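Local coordinates for predicted ATPase of the ABC class (Vibrio vulnificus, PDB 5D6A), which probably binds and hydrolyses ATP as an ABC-class ATPase, here holding the non-hydrolysable analogue AMP-PNP in its P-loop domain, at residues Arg462-Ser467 against Ala561-Met566; Met470-Asp475 against Met566-Phe571; Gly513-Gln518 against Lys531-Leu536. All blocks are in the same frame, centred on the assembly; numbering follows the deposited sequence.

Interaction 1 (Arg462-Ser467 against Ala561-Met566)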
ATOM      1  N   ARG A 462      10.049  16.546  21.248  1.00 43.38           N
ATOM      2  CA  ARG A 462       9.783  17.713  20.419  1.00 44.61           C
ATOM      3  C   ARG A 462       8.435  18.287  20.812  1.00 43.48           C
ATOM      4  O   ARG A 462       7.492  17.540  21.076  1.00 42.51           O
ATOM      5  CB  ARG A 462       9.709  17.328  18.943  1.00 44.14           C
ATOM      6  CG  ARG A 462      10.976  16.741  18.345  1.00 45.20           C
ATOM      7  CD  ARG A 462      10.651  16.084  17.009  1.00 44.48           C
ATOM      8  NE  ARG A 462       9.737  14.952  17.191  1.00 42.66           N
ATOM      9  CZ  ARG A 462       9.130  14.292  16.208  1.00 42.57           C
ATOM     10  NH1 ARG A 462       9.309  14.641  14.937  1.00 44.29           N
ATOM     11  NH2 ARG A 462       8.320  13.282  16.498  1.00 41.39           N
ATOM     12  N   ALA A 463       8.340  19.607  20.847  1.00 44.18           N
ATOM     13  CA  ALA A 463       7.077  20.247  21.164  1.00 44.20           C
ATOM     14  C   ALA A 463       6.206  20.250  19.906  1.00 42.81           C
ATOM     15  O   ALA A 463       6.719  20.373  18.795  1.00 43.11           O
ATOM     16  CB  ALA A 463       7.310  21.664  21.661  1.00 46.33           C
ATOM     17  N   LEU A 464       4.897  20.102  20.082  1.00 42.15           N
ATOM     18  CA  LEU A 464       3.957  20.108  18.962  1.00 42.19           C
ATOM     19  C   LEU A 464       3.173  21.415  18.945  1.00 43.64           C
ATOM     20  O   LEU A 464       2.751  21.899  19.992  1.00 43.95           O
ATOM     21  CB  LEU A 464       2.979  18.937  19.083  1.00 40.48           C
ATOM     22  CG  LEU A 464       1.873  18.832  18.023  1.00 39.88           C
ATOM     23  CD1 LEU A 464       2.455  18.646  16.629  1.00 39.83           C
ATOM     24  CD2 LEU A 464       0.929  17.690  18.358  1.00 38.41           C
ATOM     25  N   HIS A 465       2.977  21.982  17.755  1.00 44.70           N
ATOM     26  CA  HIS A 465       2.207  23.216  17.617  1.00 45.99           C
ATOM     27  C   HIS A 465       0.738  22.813  17.481  1.00 45.15           C
ATOM     28  O   HIS A 465       0.194  22.781  16.375  1.00 44.99           O
ATOM     29  CB  HIS A 465       2.642  24.008  16.381  1.00 46.58           C
ATOM     30  CG  HIS A 465       2.177  25.432  16.382  1.00 48.09           C
ATOM     31  ND1 HIS A 465       2.978  26.480  15.982  1.00 50.03           N
ATOM     32  CD2 HIS A 465       1.018  25.988  16.802  1.00 47.69           C
ATOM     33  CE1 HIS A 465       2.315  27.615  16.110  1.00 50.96           C
ATOM     34  NE2 HIS A 465       1.124  27.344  16.612  1.00 49.71           N
ATOM     35  N   CYS A 466       0.098  22.507  18.607  1.00 45.76           N
ATOM     36  CA  CYS A 466      -1.304  22.071  18.618  1.00 46.06           C
ATOM     37  C   CYS A 466      -2.273  22.989  17.864  1.00 46.88           C
ATOM     38  O   CYS A 466      -3.199  22.509  17.218  1.00 46.83           O
ATOM     39  CB  CYS A 466      -1.792  21.900  20.055  1.00 47.00           C
ATOM     40  SG  CYS A 466      -0.898  20.639  20.984  1.00 48.75           S
ATOM     41  N   SER A 467      -2.058  24.297  17.943  1.00 49.03           N
ATOM     42  CA  SER A 467      -2.942  25.254  17.274  1.00 50.39           C
ATOM     43  C   SER A 467      -2.786  25.283  15.746  1.00 49.95           C
ATOM     44  O   SER A 467      -3.700  25.714  15.040  1.00 50.71           O
ATOM     45  CB  SER A 467      -2.725  26.660  17.833  1.00 52.98           C
ATOM     46  OG  SER A 467      -1.424  27.133  17.550  1.00 54.07           O
ATOM     47  N   ALA A 561       2.753   8.405  15.691  1.00 33.40           N
ATOM     48  CA  ALA A 561       3.289   7.841  14.457  1.00 33.68           C
ATOM     49  C   ALA A 561       2.610   8.469  13.238  1.00 32.76           C
ATOM     50  O   ALA A 561       3.277   8.880  12.287  1.00 31.80           O
ATOM     51  CB  ALA A 561       3.114   6.330  14.445  1.00 34.07           C
ATOM     52  N   ALA A 562       1.281   8.543  13.275  1.00 32.62           N
ATOM     53  CA  ALA A 562       0.509   9.131  12.178  1.00 32.95           C
ATOM     54  C   ALA A 562       0.828  10.614  12.047  1.00 34.12           C
ATOM     55  O   ALA A 562       0.961  11.142  10.943  1.00 34.38           O
ATOM     56  CB  ALA A 562      -0.980   8.937  12.416  1.00 31.66           C
ATOM     57  N   LEU A 563       0.960  11.272  13.193  1.00 34.97           N
ATOM     58  CA  LEU A 563       1.244  12.698  13.245  1.00 35.41           C
ATOM     59  C   LEU A 563       2.667  13.001  12.759  1.00 35.13           C
ATOM     60  O   LEU A 563       2.906  14.044  12.152  1.00 36.16           O
ATOM     61  CB  LEU A 563       1.017  13.196  14.673  1.00 36.64           C
ATOM     62  CG  LEU A 563       0.876  14.690  14.948  1.00 38.30           C
ATOM     63  CD1 LEU A 563      -0.191  15.327  14.069  1.00 38.30           C
ATOM     64  CD2 LEU A 563       0.534  14.879  16.419  1.00 39.68           C
ATOM     65  N   ASN A 564       3.598  12.081  13.016  1.00 34.18           N
ATOM     66  CA  ASN A 564       4.989  12.226  12.573  1.00 34.31           C
ATOM     67  C   ASN A 564       5.108  12.150  11.057  1.00 34.59           C
ATOM     68  O   ASN A 564       6.113  12.576  10.492  1.00 35.07           O
ATOM     69  CB  ASN A 564       5.875  11.128  13.179  1.00 34.96           C
ATOM     70  CG  ASN A 564       6.041  11.257  14.681  1.00 35.38           C
ATOM     71  OD1 ASN A 564       5.867  12.330  15.249  1.00 36.34           O
ATOM     72  ND2 ASN A 564       6.404  10.157  15.329  1.00 36.45           N
ATOM     73  N   ARG A 565       4.085  11.588  10.412  1.00 34.36           N
ATOM     74  CA  ARG A 565       4.065  11.430   8.955  1.00 34.53           C
ATOM     75  C   ARG A 565       3.161  12.431   8.244  1.00 34.82           C
ATOM     76  O   ARG A 565       3.038  12.385   7.018  1.00 36.06           O
ATOM     77  CB  ARG A 565       3.659  10.002   8.598  1.00 33.88           C
ATOM     78  CG  ARG A 565       4.714   8.989   9.000  1.00 34.87           C
ATOM     79  CD  ARG A 565       4.213   7.557   8.954  1.00 34.66           C
ATOM     80  NE  ARG A 565       5.307   6.634   9.231  1.00 35.91           N
ATOM     81  CZ  ARG A 565       5.795   6.380  10.445  1.00 35.90           C
ATOM     82  NH1 ARG A 565       6.801   5.529  10.582  1.00 37.18           N
ATOM     83  NH2 ARG A 565       5.294   6.978  11.521  1.00 35.07           N
HETATM   84  N   MSE A 566       2.530  13.327   9.002  1.00 35.24           N
HETATM   85  CA  MSE A 566       1.680  14.364   8.413  1.00 36.03           C
HETATM   86  C   MSE A 566       2.621  15.457   7.990  1.00 36.49           C
HETATM   87  O   MSE A 566       3.364  15.999   8.807  1.00 36.92           O
HETATM   88  CB  MSE A 566       0.635  14.858   9.404  1.00 36.69           C
HETATM   89  CG  MSE A 566      -0.640  15.274   8.684  1.00 38.79           C
HETATM   90 SE   MSE A 566      -0.787  17.233   8.681  1.00 43.39          SE
HETATM   91  CE  MSE A 566      -1.244  17.452  10.583  1.00 40.25           C
TER
HETATM   92  O   HOH W   1       8.527  13.513  12.052  1.00 38.49           O

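Interaction 2 (Met470-Asp475 against Met566-Phe571)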
HETATM    1  N   MSE A 470      -5.444  23.411  13.768  1.00 43.23           N
HETATM    2  CA  MSE A 470      -6.716  24.108  13.558  1.00 44.61           C
HETATM    3  C   MSE A 470      -6.720  24.781  12.211  1.00 46.07           C
HETATM    4  O   MSE A 470      -7.743  24.801  11.525  1.00 46.97           O
HETATM    5  CB  MSE A 470      -6.906  25.137  14.677  1.00 46.04           C
HETATM    6  CG  MSE A 470      -8.190  25.954  14.566  1.00 47.87           C
HETATM    7 SE   MSE A 470      -9.769  24.788  14.667  1.00 47.77          SE
HETATM    8  CE  MSE A 470      -9.918  24.663  16.627  1.00 48.03           C
ATOM      9  N   ASN A 471      -5.574  25.336  11.822  1.00 46.72           N
ATOM     10  CA  ASN A 471      -5.441  26.010  10.531  1.00 48.87           C
ATOM     11  C   ASN A 471      -5.693  25.066   9.355  1.00 48.02           C
ATOM     12  O   ASN A 471      -6.254  25.466   8.336  1.00 49.31           O
ATOM     13  CB  ASN A 471      -4.058  26.660  10.409  1.00 50.21           C
ATOM     14  CG  ASN A 471      -3.831  27.748  11.444  1.00 52.06           C
ATOM     15  OD1 ASN A 471      -4.747  28.141  12.165  1.00 52.70           O
ATOM     16  ND2 ASN A 471      -2.607  28.242  11.519  1.00 54.11           N
ATOM     17  N   ILE A 472      -5.280  23.812   9.507  1.00 46.85           N
ATOM     18  CA  ILE A 472      -5.488  22.805   8.473  1.00 46.32           C
ATOM     19  C   ILE A 472      -6.984  22.493   8.369  1.00 46.52           C
ATOM     20  O   ILE A 472      -7.507  22.323   7.269  1.00 47.67           O
ATOM     21  CB  ILE A 472      -4.682  21.522   8.767  1.00 44.61           C
ATOM     22  CG1 ILE A 472      -3.188  21.850   8.874  1.00 44.91           C
ATOM     23  CG2 ILE A 472      -4.916  20.477   7.682  1.00 44.11           C
ATOM     24  CD1 ILE A 472      -2.327  20.659   9.238  1.00 44.03           C
ATOM     25  N   LEU A 473      -7.666  22.427   9.512  1.00 45.68           N
ATOM     26  CA  LEU A 473      -9.107  22.167   9.523  1.00 46.02           C
ATOM     27  C   LEU A 473      -9.897  23.294   8.868  1.00 49.85           C
ATOM     28  O   LEU A 473     -10.810  23.031   8.087  1.00 51.73           O
ATOM     29  CB  LEU A 473      -9.620  21.953  10.949  1.00 44.69           C
ATOM     30  CG  LEU A 473      -9.282  20.637  11.653  1.00 42.47           C
ATOM     31  CD1 LEU A 473      -9.612  20.734  13.131  1.00 42.36           C
ATOM     32  CD2 LEU A 473     -10.023  19.470  11.020  1.00 41.36           C
ATOM     33  N   THR A 474      -9.557  24.542   9.189  1.00 52.31           N
ATOM     34  CA  THR A 474     -10.259  25.697   8.619  1.00 54.67           C
ATOM     35  C   THR A 474     -10.089  25.744   7.103  1.00 55.72           C
ATOM     36  O   THR A 474     -11.062  25.922   6.369  1.00 58.39           O
ATOM     37  CB  THR A 474      -9.794  27.033   9.239  1.00 56.49           C
ATOM     38  OG1 THR A 474      -8.372  27.149   9.132  1.00 58.20           O
ATOM     39  CG2 THR A 474     -10.192  27.117  10.704  1.00 55.78           C
ATOM     40  N   ASP A 475      -8.855  25.578   6.637  1.00 54.65           N
ATOM     41  CA  ASP A 475      -8.575  25.577   5.203  1.00 55.53           C
ATOM     42  C   ASP A 475      -9.183  24.350   4.532  1.00 54.14           C
ATOM     43  O   ASP A 475      -9.484  24.378   3.339  1.00 55.38           O
ATOM     44  CB  ASP A 475      -7.063  25.600   4.939  1.00 56.27           C
ATOM     45  CG  ASP A 475      -6.401  26.907   5.371  1.00 58.13           C
ATOM     46  OD1 ASP A 475      -7.122  27.898   5.626  1.00 59.87           O
ATOM     47  OD2 ASP A 475      -5.151  26.944   5.435  1.00 57.16           O
HETATM   48  N   MSE A 566       2.530  13.327   9.002  1.00 35.24           N
HETATM   49  CA  MSE A 566       1.680  14.364   8.413  1.00 36.03           C
HETATM   50  C   MSE A 566       2.621  15.457   7.990  1.00 36.49           C
HETATM   51  O   MSE A 566       3.364  15.999   8.807  1.00 36.92           O
HETATM   52  CB  MSE A 566       0.635  14.858   9.404  1.00 36.69           C
HETATM   53  CG  MSE A 566      -0.640  15.274   8.684  1.00 38.79           C
HETATM   54 SE   MSE A 566      -0.787  17.233   8.681  1.00 43.39          SE
HETATM   55  CE  MSE A 566      -1.244  17.452  10.583  1.00 40.25           C
ATOM     56  N   ARG A 567       2.580  15.795   6.707  1.00 37.22           N
ATOM     57  CA  ARG A 567       3.512  16.764   6.113  1.00 39.85           C
ATOM     58  C   ARG A 567       3.402  18.223   6.573  1.00 43.16           C
ATOM     59  O   ARG A 567       4.326  19.007   6.346  1.00 46.30           O
ATOM     60  CB  ARG A 567       3.419  16.666   4.588  1.00 39.81           C
ATOM     61  CG  ARG A 567       3.749  15.262   4.103  1.00 39.15           C
ATOM     62  CD  ARG A 567       3.589  15.072   2.610  1.00 40.56           C
ATOM     63  NE  ARG A 567       4.015  13.729   2.215  1.00 40.24           N
ATOM     64  CZ  ARG A 567       5.274  13.377   1.951  1.00 41.93           C
ATOM     65  NH1 ARG A 567       6.265  14.264   2.033  1.00 43.32           N
ATOM     66  NH2 ARG A 567       5.551  12.126   1.601  1.00 42.33           N
ATOM     67  N   LYS A 568       2.296  18.583   7.222  1.00 44.41           N
ATOM     68  CA  LYS A 568       2.106  19.956   7.705  1.00 46.63           C
ATOM     69  C   LYS A 568       2.382  20.100   9.203  1.00 46.21           C
ATOM     70  O   LYS A 568       2.514  21.216   9.703  1.00 50.18           O
ATOM     71  CB  LYS A 568       0.680  20.432   7.420  1.00 48.30           C
ATOM     72  CG  LYS A 568       0.278  20.443   5.952  1.00 49.68           C
ATOM     73  CD  LYS A 568       1.068  21.455   5.144  1.00 52.10           C
ATOM     74  CE  LYS A 568       0.557  21.516   3.713  1.00 54.28           C
ATOM     75  NZ  LYS A 568       1.306  22.500   2.891  1.00 58.00           N
ATOM     76  N   SER A 569       2.456  18.982   9.922  1.00 42.79           N
ATOM     77  CA  SER A 569       2.712  19.022  11.362  1.00 41.74           C
ATOM     78  C   SER A 569       3.885  19.933  11.713  1.00 43.54           C
ATOM     79  O   SER A 569       4.930  19.892  11.061  1.00 43.60           O
ATOM     80  CB  SER A 569       2.999  17.619  11.900  1.00 40.41           C
ATOM     81  OG  SER A 569       1.865  16.783  11.793  1.00 38.46           O
ATOM     82  N   GLN A 570       3.698  20.752  12.745  1.00 44.81           N
ATOM     83  CA  GLN A 570       4.745  21.655  13.210  1.00 47.69           C
ATOM     84  C   GLN A 570       5.338  21.187  14.540  1.00 46.37           C
ATOM     85  O   GLN A 570       4.679  21.236  15.580  1.00 45.20           O
ATOM     86  CB  GLN A 570       4.225  23.087  13.360  1.00 50.78           C
ATOM     87  CG  GLN A 570       3.847  23.770  12.056  1.00 53.56           C
ATOM     88  CD  GLN A 570       3.578  25.257  12.231  1.00 57.94           C
ATOM     89  OE1 GLN A 570       3.927  25.850  13.254  1.00 59.71           O
ATOM     90  NE2 GLN A 570       2.972  25.871  11.223  1.00 60.68           N
ATOM     91  N   PHE A 571       6.583  20.718  14.479  1.00 46.39           N
ATOM     92  CA  PHE A 571       7.330  20.280  15.650  1.00 46.15           C
ATOM     93  C   PHE A 571       8.525  21.203  15.818  1.00 49.66           C
ATOM     94  O   PHE A 571       9.009  21.775  14.840  1.00 50.91           O
ATOM     95  CB  PHE A 571       7.854  18.850  15.479  1.00 44.38           C
ATOM     96  CG  PHE A 571       6.802  17.780  15.576  1.00 41.36           C
ATOM     97  CD1 PHE A 571       6.497  17.200  16.801  1.00 40.83           C
ATOM     98  CD2 PHE A 571       6.148  17.319  14.444  1.00 40.02           C
ATOM     99  CE1 PHE A 571       5.545  16.201  16.899  1.00 38.36           C
ATOM    100  CE2 PHE A 571       5.193  16.317  14.536  1.00 38.28           C
ATOM    101  CZ  PHE A 571       4.891  15.758  15.766  1.00 37.21           C
TER

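Interaction 3 (Gly513-Gln518 against Lys531-Leu536). Unlike the reference sequence in segment 531-536: Ser534 (reference Asn).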
ATOM      1  N   GLY A 513      -7.722  10.641  13.787  1.00 27.79           N
ATOM      2  CA  GLY A 513      -8.086  11.937  13.233  1.00 27.94           C
ATOM      3  C   GLY A 513      -8.879  12.776  14.218  1.00 29.38           C
ATOM      4  O   GLY A 513      -8.707  13.998  14.282  1.00 30.55           O
ATOM      5  N   TRP A 514      -9.750  12.134  14.995  1.00 28.81           N
ATOM      6  CA  TRP A 514     -10.549  12.875  15.972  1.00 29.53           C
ATOM      7  C   TRP A 514      -9.758  13.256  17.231  1.00 29.70           C
ATOM      8  O   TRP A 514     -10.195  14.109  18.001  1.00 30.68           O
ATOM      9  CB  TRP A 514     -11.866  12.158  16.274  1.00 30.19           C
ATOM     10  CG  TRP A 514     -12.782  12.246  15.095  1.00 30.60           C
ATOM     11  CD1 TRP A 514     -13.061  11.264  14.190  1.00 30.10           C
ATOM     12  CD2 TRP A 514     -13.478  13.414  14.645  1.00 31.92           C
ATOM     13  NE1 TRP A 514     -13.913  11.737  13.224  1.00 30.98           N
ATOM     14  CE2 TRP A 514     -14.187  13.054  13.479  1.00 32.27           C
ATOM     15  CE3 TRP A 514     -13.586  14.727  15.124  1.00 32.92           C
ATOM     16  CZ2 TRP A 514     -14.997  13.958  12.784  1.00 33.76           C
ATOM     17  CZ3 TRP A 514     -14.391  15.626  14.434  1.00 34.48           C
ATOM     18  CH2 TRP A 514     -15.085  15.236  13.275  1.00 34.95           C
ATOM     19  N   VAL A 515      -8.595  12.638  17.424  1.00 28.90           N
ATOM     20  CA  VAL A 515      -7.717  13.014  18.529  1.00 29.50           C
ATOM     21  C   VAL A 515      -7.017  14.291  18.096  1.00 30.17           C
ATOM     22  O   VAL A 515      -6.881  15.231  18.873  1.00 31.50           O
ATOM     23  CB  VAL A 515      -6.683  11.923  18.863  1.00 28.63           C
ATOM     24  CG1 VAL A 515      -5.605  12.465  19.791  1.00 28.92           C
ATOM     25  CG2 VAL A 515      -7.372  10.715  19.479  1.00 28.91           C
ATOM     26  N   TRP A 516      -6.581  14.311  16.838  1.00 30.39           N
ATOM     27  CA  TRP A 516      -5.938  15.484  16.240  1.00 31.72           C
ATOM     28  C   TRP A 516      -6.879  16.676  16.366  1.00 33.30           C
ATOM     29  O   TRP A 516      -6.463  17.773  16.736  1.00 34.61           O
ATOM     30  CB  TRP A 516      -5.653  15.213  14.760  1.00 31.48           C
ATOM     31  CG  TRP A 516      -4.554  14.214  14.496  1.00 30.14           C
ATOM     32  CD1 TRP A 516      -4.014  13.320  15.378  1.00 29.51           C
ATOM     33  CD2 TRP A 516      -3.972  13.917  13.226  1.00 29.61           C
ATOM     34  NE1 TRP A 516      -3.072  12.543  14.750  1.00 28.87           N
ATOM     35  CE2 TRP A 516      -3.036  12.880  13.425  1.00 29.08           C
ATOM     36  CE3 TRP A 516      -4.130  14.448  11.942  1.00 30.46           C
ATOM     37  CZ2 TRP A 516      -2.261  12.364  12.390  1.00 29.14           C
ATOM     38  CZ3 TRP A 516      -3.361  13.934  10.913  1.00 30.66           C
ATOM     39  CH2 TRP A 516      -2.436  12.901  11.144  1.00 30.05           C
ATOM     40  N   TYR A 517      -8.155  16.438  16.067  1.00 34.39           N
ATOM     41  CA  TYR A 517      -9.188  17.469  16.151  1.00 35.86           C
ATOM     42  C   TYR A 517      -9.219  18.096  17.540  1.00 37.55           C
ATOM     43  O   TYR A 517      -9.448  19.294  17.676  1.00 40.01           O
ATOM     44  CB  TYR A 517     -10.561  16.877  15.797  1.00 36.00           C
ATOM     45  CG  TYR A 517     -11.706  17.873  15.842  1.00 38.10           C
ATOM     46  CD1 TYR A 517     -11.976  18.704  14.757  1.00 38.84           C
ATOM     47  CD2 TYR A 517     -12.525  17.976  16.965  1.00 39.10           C
ATOM     48  CE1 TYR A 517     -13.020  19.613  14.791  1.00 41.20           C
ATOM     49  CE2 TYR A 517     -13.573  18.882  17.009  1.00 41.71           C
ATOM     50  CZ  TYR A 517     -13.817  19.701  15.921  1.00 42.71           C
ATOM     51  OH  TYR A 517     -14.854  20.606  15.962  1.00 44.26           O
ATOM     52  N   GLN A 518      -8.985  17.281  18.566  1.00 38.06           N
ATOM     53  CA  GLN A 518      -8.984  17.770  19.947  1.00 40.36           C
ATOM     54  C   GLN A 518      -7.706  18.533  20.267  1.00 39.63           C
ATOM     55  O   GLN A 518      -7.741  19.523  21.000  1.00 40.84           O
ATOM     56  CB  GLN A 518      -9.184  16.621  20.939  1.00 41.66           C
ATOM     57  CG  GLN A 518     -10.551  15.968  20.836  1.00 43.84           C
ATOM     58  CD  GLN A 518     -10.759  14.871  21.856  1.00 46.67           C
ATOM     59  OE1 GLN A 518      -9.996  14.740  22.815  1.00 49.11           O
ATOM     60  NE2 GLN A 518     -11.806  14.079  21.662  1.00 48.96           N
ATOM     61  N   LYS A 531       2.257  12.514  26.069  1.00 46.37           N
ATOM     62  CA  LYS A 531       1.627  12.546  27.389  1.00 48.82           C
ATOM     63  C   LYS A 531       0.232  13.147  27.278  1.00 47.85           C
ATOM     64  O   LYS A 531      -0.712  12.654  27.891  1.00 49.49           O
ATOM     65  CB  LYS A 531       2.477  13.365  28.364  1.00 52.59           C
ATOM     66  CG  LYS A 531       1.901  13.517  29.769  1.00 56.50           C
ATOM     67  CD  LYS A 531       2.731  14.506  30.579  1.00 60.46           C
ATOM     68  CE  LYS A 531       2.138  14.785  31.954  1.00 64.57           C
ATOM     69  NZ  LYS A 531       2.130  13.589  32.841  1.00 66.88           N
ATOM     70  N   GLN A 532       0.109  14.212  26.489  1.00 45.64           N
ATOM     71  CA  GLN A 532      -1.178  14.878  26.287  1.00 45.40           C
ATOM     72  C   GLN A 532      -2.173  13.917  25.642  1.00 42.22           C
ATOM     73  O   GLN A 532      -3.304  13.779  26.103  1.00 41.34           O
ATOM     74  CB  GLN A 532      -1.011  16.113  25.400  1.00 45.75           C
ATOM     75  CG  GLN A 532      -2.252  16.987  25.310  1.00 47.37           C
ATOM     76  CD  GLN A 532      -2.101  18.126  24.317  1.00 49.61           C
ATOM     77  OE1 GLN A 532      -1.252  18.084  23.419  1.00 49.78           O
ATOM     78  NE2 GLN A 532      -2.940  19.150  24.461  1.00 51.26           N
ATOM     79  N   ILE A 533      -1.735  13.257  24.573  1.00 39.74           N
ATOM     80  CA  ILE A 533      -2.569  12.295  23.852  1.00 37.85           C
ATOM     81  C   ILE A 533      -3.035  11.176  24.778  1.00 38.65           C
ATOM     82  O   ILE A 533      -4.204  10.779  24.748  1.00 37.65           O
ATOM     83  CB  ILE A 533      -1.808  11.696  22.649  1.00 36.52           C
ATOM     84  CG1 ILE A 533      -1.542  12.783  21.602  1.00 35.67           C
ATOM     85  CG2 ILE A 533      -2.611  10.565  22.014  1.00 35.68           C
ATOM     86  CD1 ILE A 533      -0.576  12.372  20.511  1.00 35.00           C
ATOM     87  N   SER A 534      -2.119  10.675  25.602  1.00 39.84           N
ATOM     88  CA  SER A 534      -2.436   9.604  26.540  1.00 41.68           C
ATOM     89  C   SER A 534      -3.539  10.036  27.512  1.00 42.98           C
ATOM     90  O   SER A 534      -4.439   9.257  27.831  1.00 42.24           O
ATOM     91  CB  SER A 534      -1.181   9.196  27.314  1.00 43.91           C
ATOM     92  OG  SER A 534      -1.449   8.116  28.192  1.00 46.76           O
ATOM     93  N   GLU A 535      -3.460  11.284  27.967  1.00 44.63           N
ATOM     94  CA  GLU A 535      -4.449  11.840  28.894  1.00 46.84           C
ATOM     95  C   GLU A 535      -5.802  12.089  28.220  1.00 46.39           C
ATOM     96  O   GLU A 535      -6.841  11.999  28.871  1.00 47.25           O
ATOM     97  CB  GLU A 535      -3.916  13.127  29.528  1.00 48.38           C
ATOM     98  CG  GLU A 535      -2.732  12.897  30.457  1.00 51.08           C
ATOM     99  CD  GLU A 535      -2.112  14.182  30.980  1.00 53.61           C
ATOM    100  OE1 GLU A 535      -2.475  15.272  30.489  1.00 53.77           O
ATOM    101  OE2 GLU A 535      -1.246  14.097  31.879  1.00 55.66           O
ATOM    102  N   LEU A 536      -5.788  12.399  26.926  1.00 45.68           N
ATOM    103  CA  LEU A 536      -7.029  12.626  26.178  1.00 47.19           C
ATOM    104  C   LEU A 536      -7.799  11.320  26.009  1.00 49.68           C
ATOM    105  O   LEU A 536      -9.032  11.316  25.987  1.00 53.16           O
ATOM    106  CB  LEU A 536      -6.742  13.232  24.803  1.00 45.06           C
ATOM    107  CG  LEU A 536      -6.100  14.622  24.777  1.00 45.76           C
ATOM    108  CD1 LEU A 536      -5.717  14.998  23.355  1.00 44.40           C
ATOM    109  CD2 LEU A 536      -7.022  15.666  25.385  1.00 47.55           C
TER

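Interaction 1 (Arg462-Ser467 against Ala561-Met566)
Leu464 on strand 463-465 faces Leu563 near the end of helix 556-564, their CA atoms 9.7 Å apart. The two leucines meet end on, methyl to methyl, Leu464 CD2 lying 3.4 Å from Leu563 CD2. In both, CG lies anti to the backbone N (chi1 177° in Leu464), which turns each branched end toward the other segment. Strand 463-465 is the middle strand of a small antiparallel sheet, between strands 525-526 and 571-572, and helix 556-564, of the MRB1590-type C-terminal region, packs against it. Beside the leucines, Arg462, bent at chi3, brings NH2 to Asn564: NH2 donates to OD1 of Asn564 at 2.9 Å, a bent bond (136° at the hydrogen) that comes from above the carbonyl plane of the amide. The guanidinium and amide planes stand 53° apart. A water joins the same residues, accepting from Arg462 NH1 at 3.2 Å and donating to Asn564 O at 3.0 Å. The guanidinium is also held by a hydrogen bond to His312 O, a salt bridge to Glu352 and a cation-pi contact with Phe571, partners that together should fix its rotation in this buried setting.

Interaction 2 (Met470-Asp475 against Met566-Phe571)
Ile472 on helix 468-475 points at the turn that follows helix 556-564 and makes both side-chain contacts with it through a single methyl. Its CB bond is directed toward residues 566-571, and the CA of Ile472 lies 8.1 Å from that of Lys568. From CB the chain divides. CG2 stands anti to the backbone N, whereas CG1 carries the chain onward, fully extended at chi2 (177°), and delivers CD1 to the junction of two residues. There CD1 meets CB of Lys568 at 3.5 Å and the terminal CE of Met566, a selenomethionine, at 3.6 Å; the selenium atom SE lies slightly farther from CD1, at 3.8 Å. Ile472 and Met566 approach end to end, the latter with its chain bent at chi2 and chi3. Lys568 instead offers the base of its side chain: CG is 4.2 Å from CD1, and the bend at chi2 then leads the amino end away from the helix, leaving an apolar patch for the isoleucine. Met566 to Ser569 form a type I beta turn, closed by a weak bond from Ser569 N to Met566 O, and this turn brings residues 566 and 568 to the same methyl. The turn belongs to the MRB1590-type C-terminal region and connects helix 556-564 to strand 571-572, an outer strand of the small antiparallel sheet. Strand 493-496 borders the contact, with Glu493 touching both Ile472 and Lys568 and Thr495 touching Met566, while Trp516 of helix 506-519 also packs on Met566.

Interaction 3 (Gly513-Gln518 against Lys531-Leu536)
Val515 and Leu536 meet where helices 506-519 and 529-536 of the MRB1590-type C-terminal region pack nearly crosswise; the axes of segments 513-518 and 531-536 pass 10.9 Å apart at 108°. The packed part includes the point where the backbones come nearest, with the CA atoms of Val515 and Ile533 at 7.4 Å. CG1 of Val515, set anti to the backbone N (chi1 167°), reaches CG2 of Ile533 at 4.2 Å, the two side chains crossing at about a right angle. The same CG1 also touches CD1 of Leu536 at 4.4 Å, so one methyl serves both residues. Around this apolar spot, Val559 and Met560 of helix 556-564 pack on Ile533, and Met545 packs on Val515. Even here the spacings are those of ordinary van der Waals contact. The solvent side of 531-536 differs: it carries exposed Lys531 and Glu535, one turn apart, whose NZ and OE2 form a long salt bridge of 3.5 Å. Back on the packed side, Gln518 and Leu536 run alongside each other, pointing opposite ways, with Gln518 OE1 4.0 Å from Leu536 CD2.

In the fold
Interactions 1 and 2 are neighbours, their centres 9 Å apart, and share Met566: helix 556-564 supplies the one and the turn after it the other. A probable hydrogen bond from His465 N to Gln570 O (2.9 Å) ties strand 463-465 to the returning chain, and another joins Leu563 O to Ser569 OG (3.0 Å). Interaction 3 lies within the same chain span, its centre 11 Å from interaction 1 and 15 Å from interaction 2. Trp516, on helix 506-519 of interaction 3, packs on Leu563 and Met566 of the other two, its CZ3 lying 3.8 Å from CG of Met566. The AMP-PNP pocket is formed by other residues, between 217 and 428, so none of these contacts supplies a listed pocket residue.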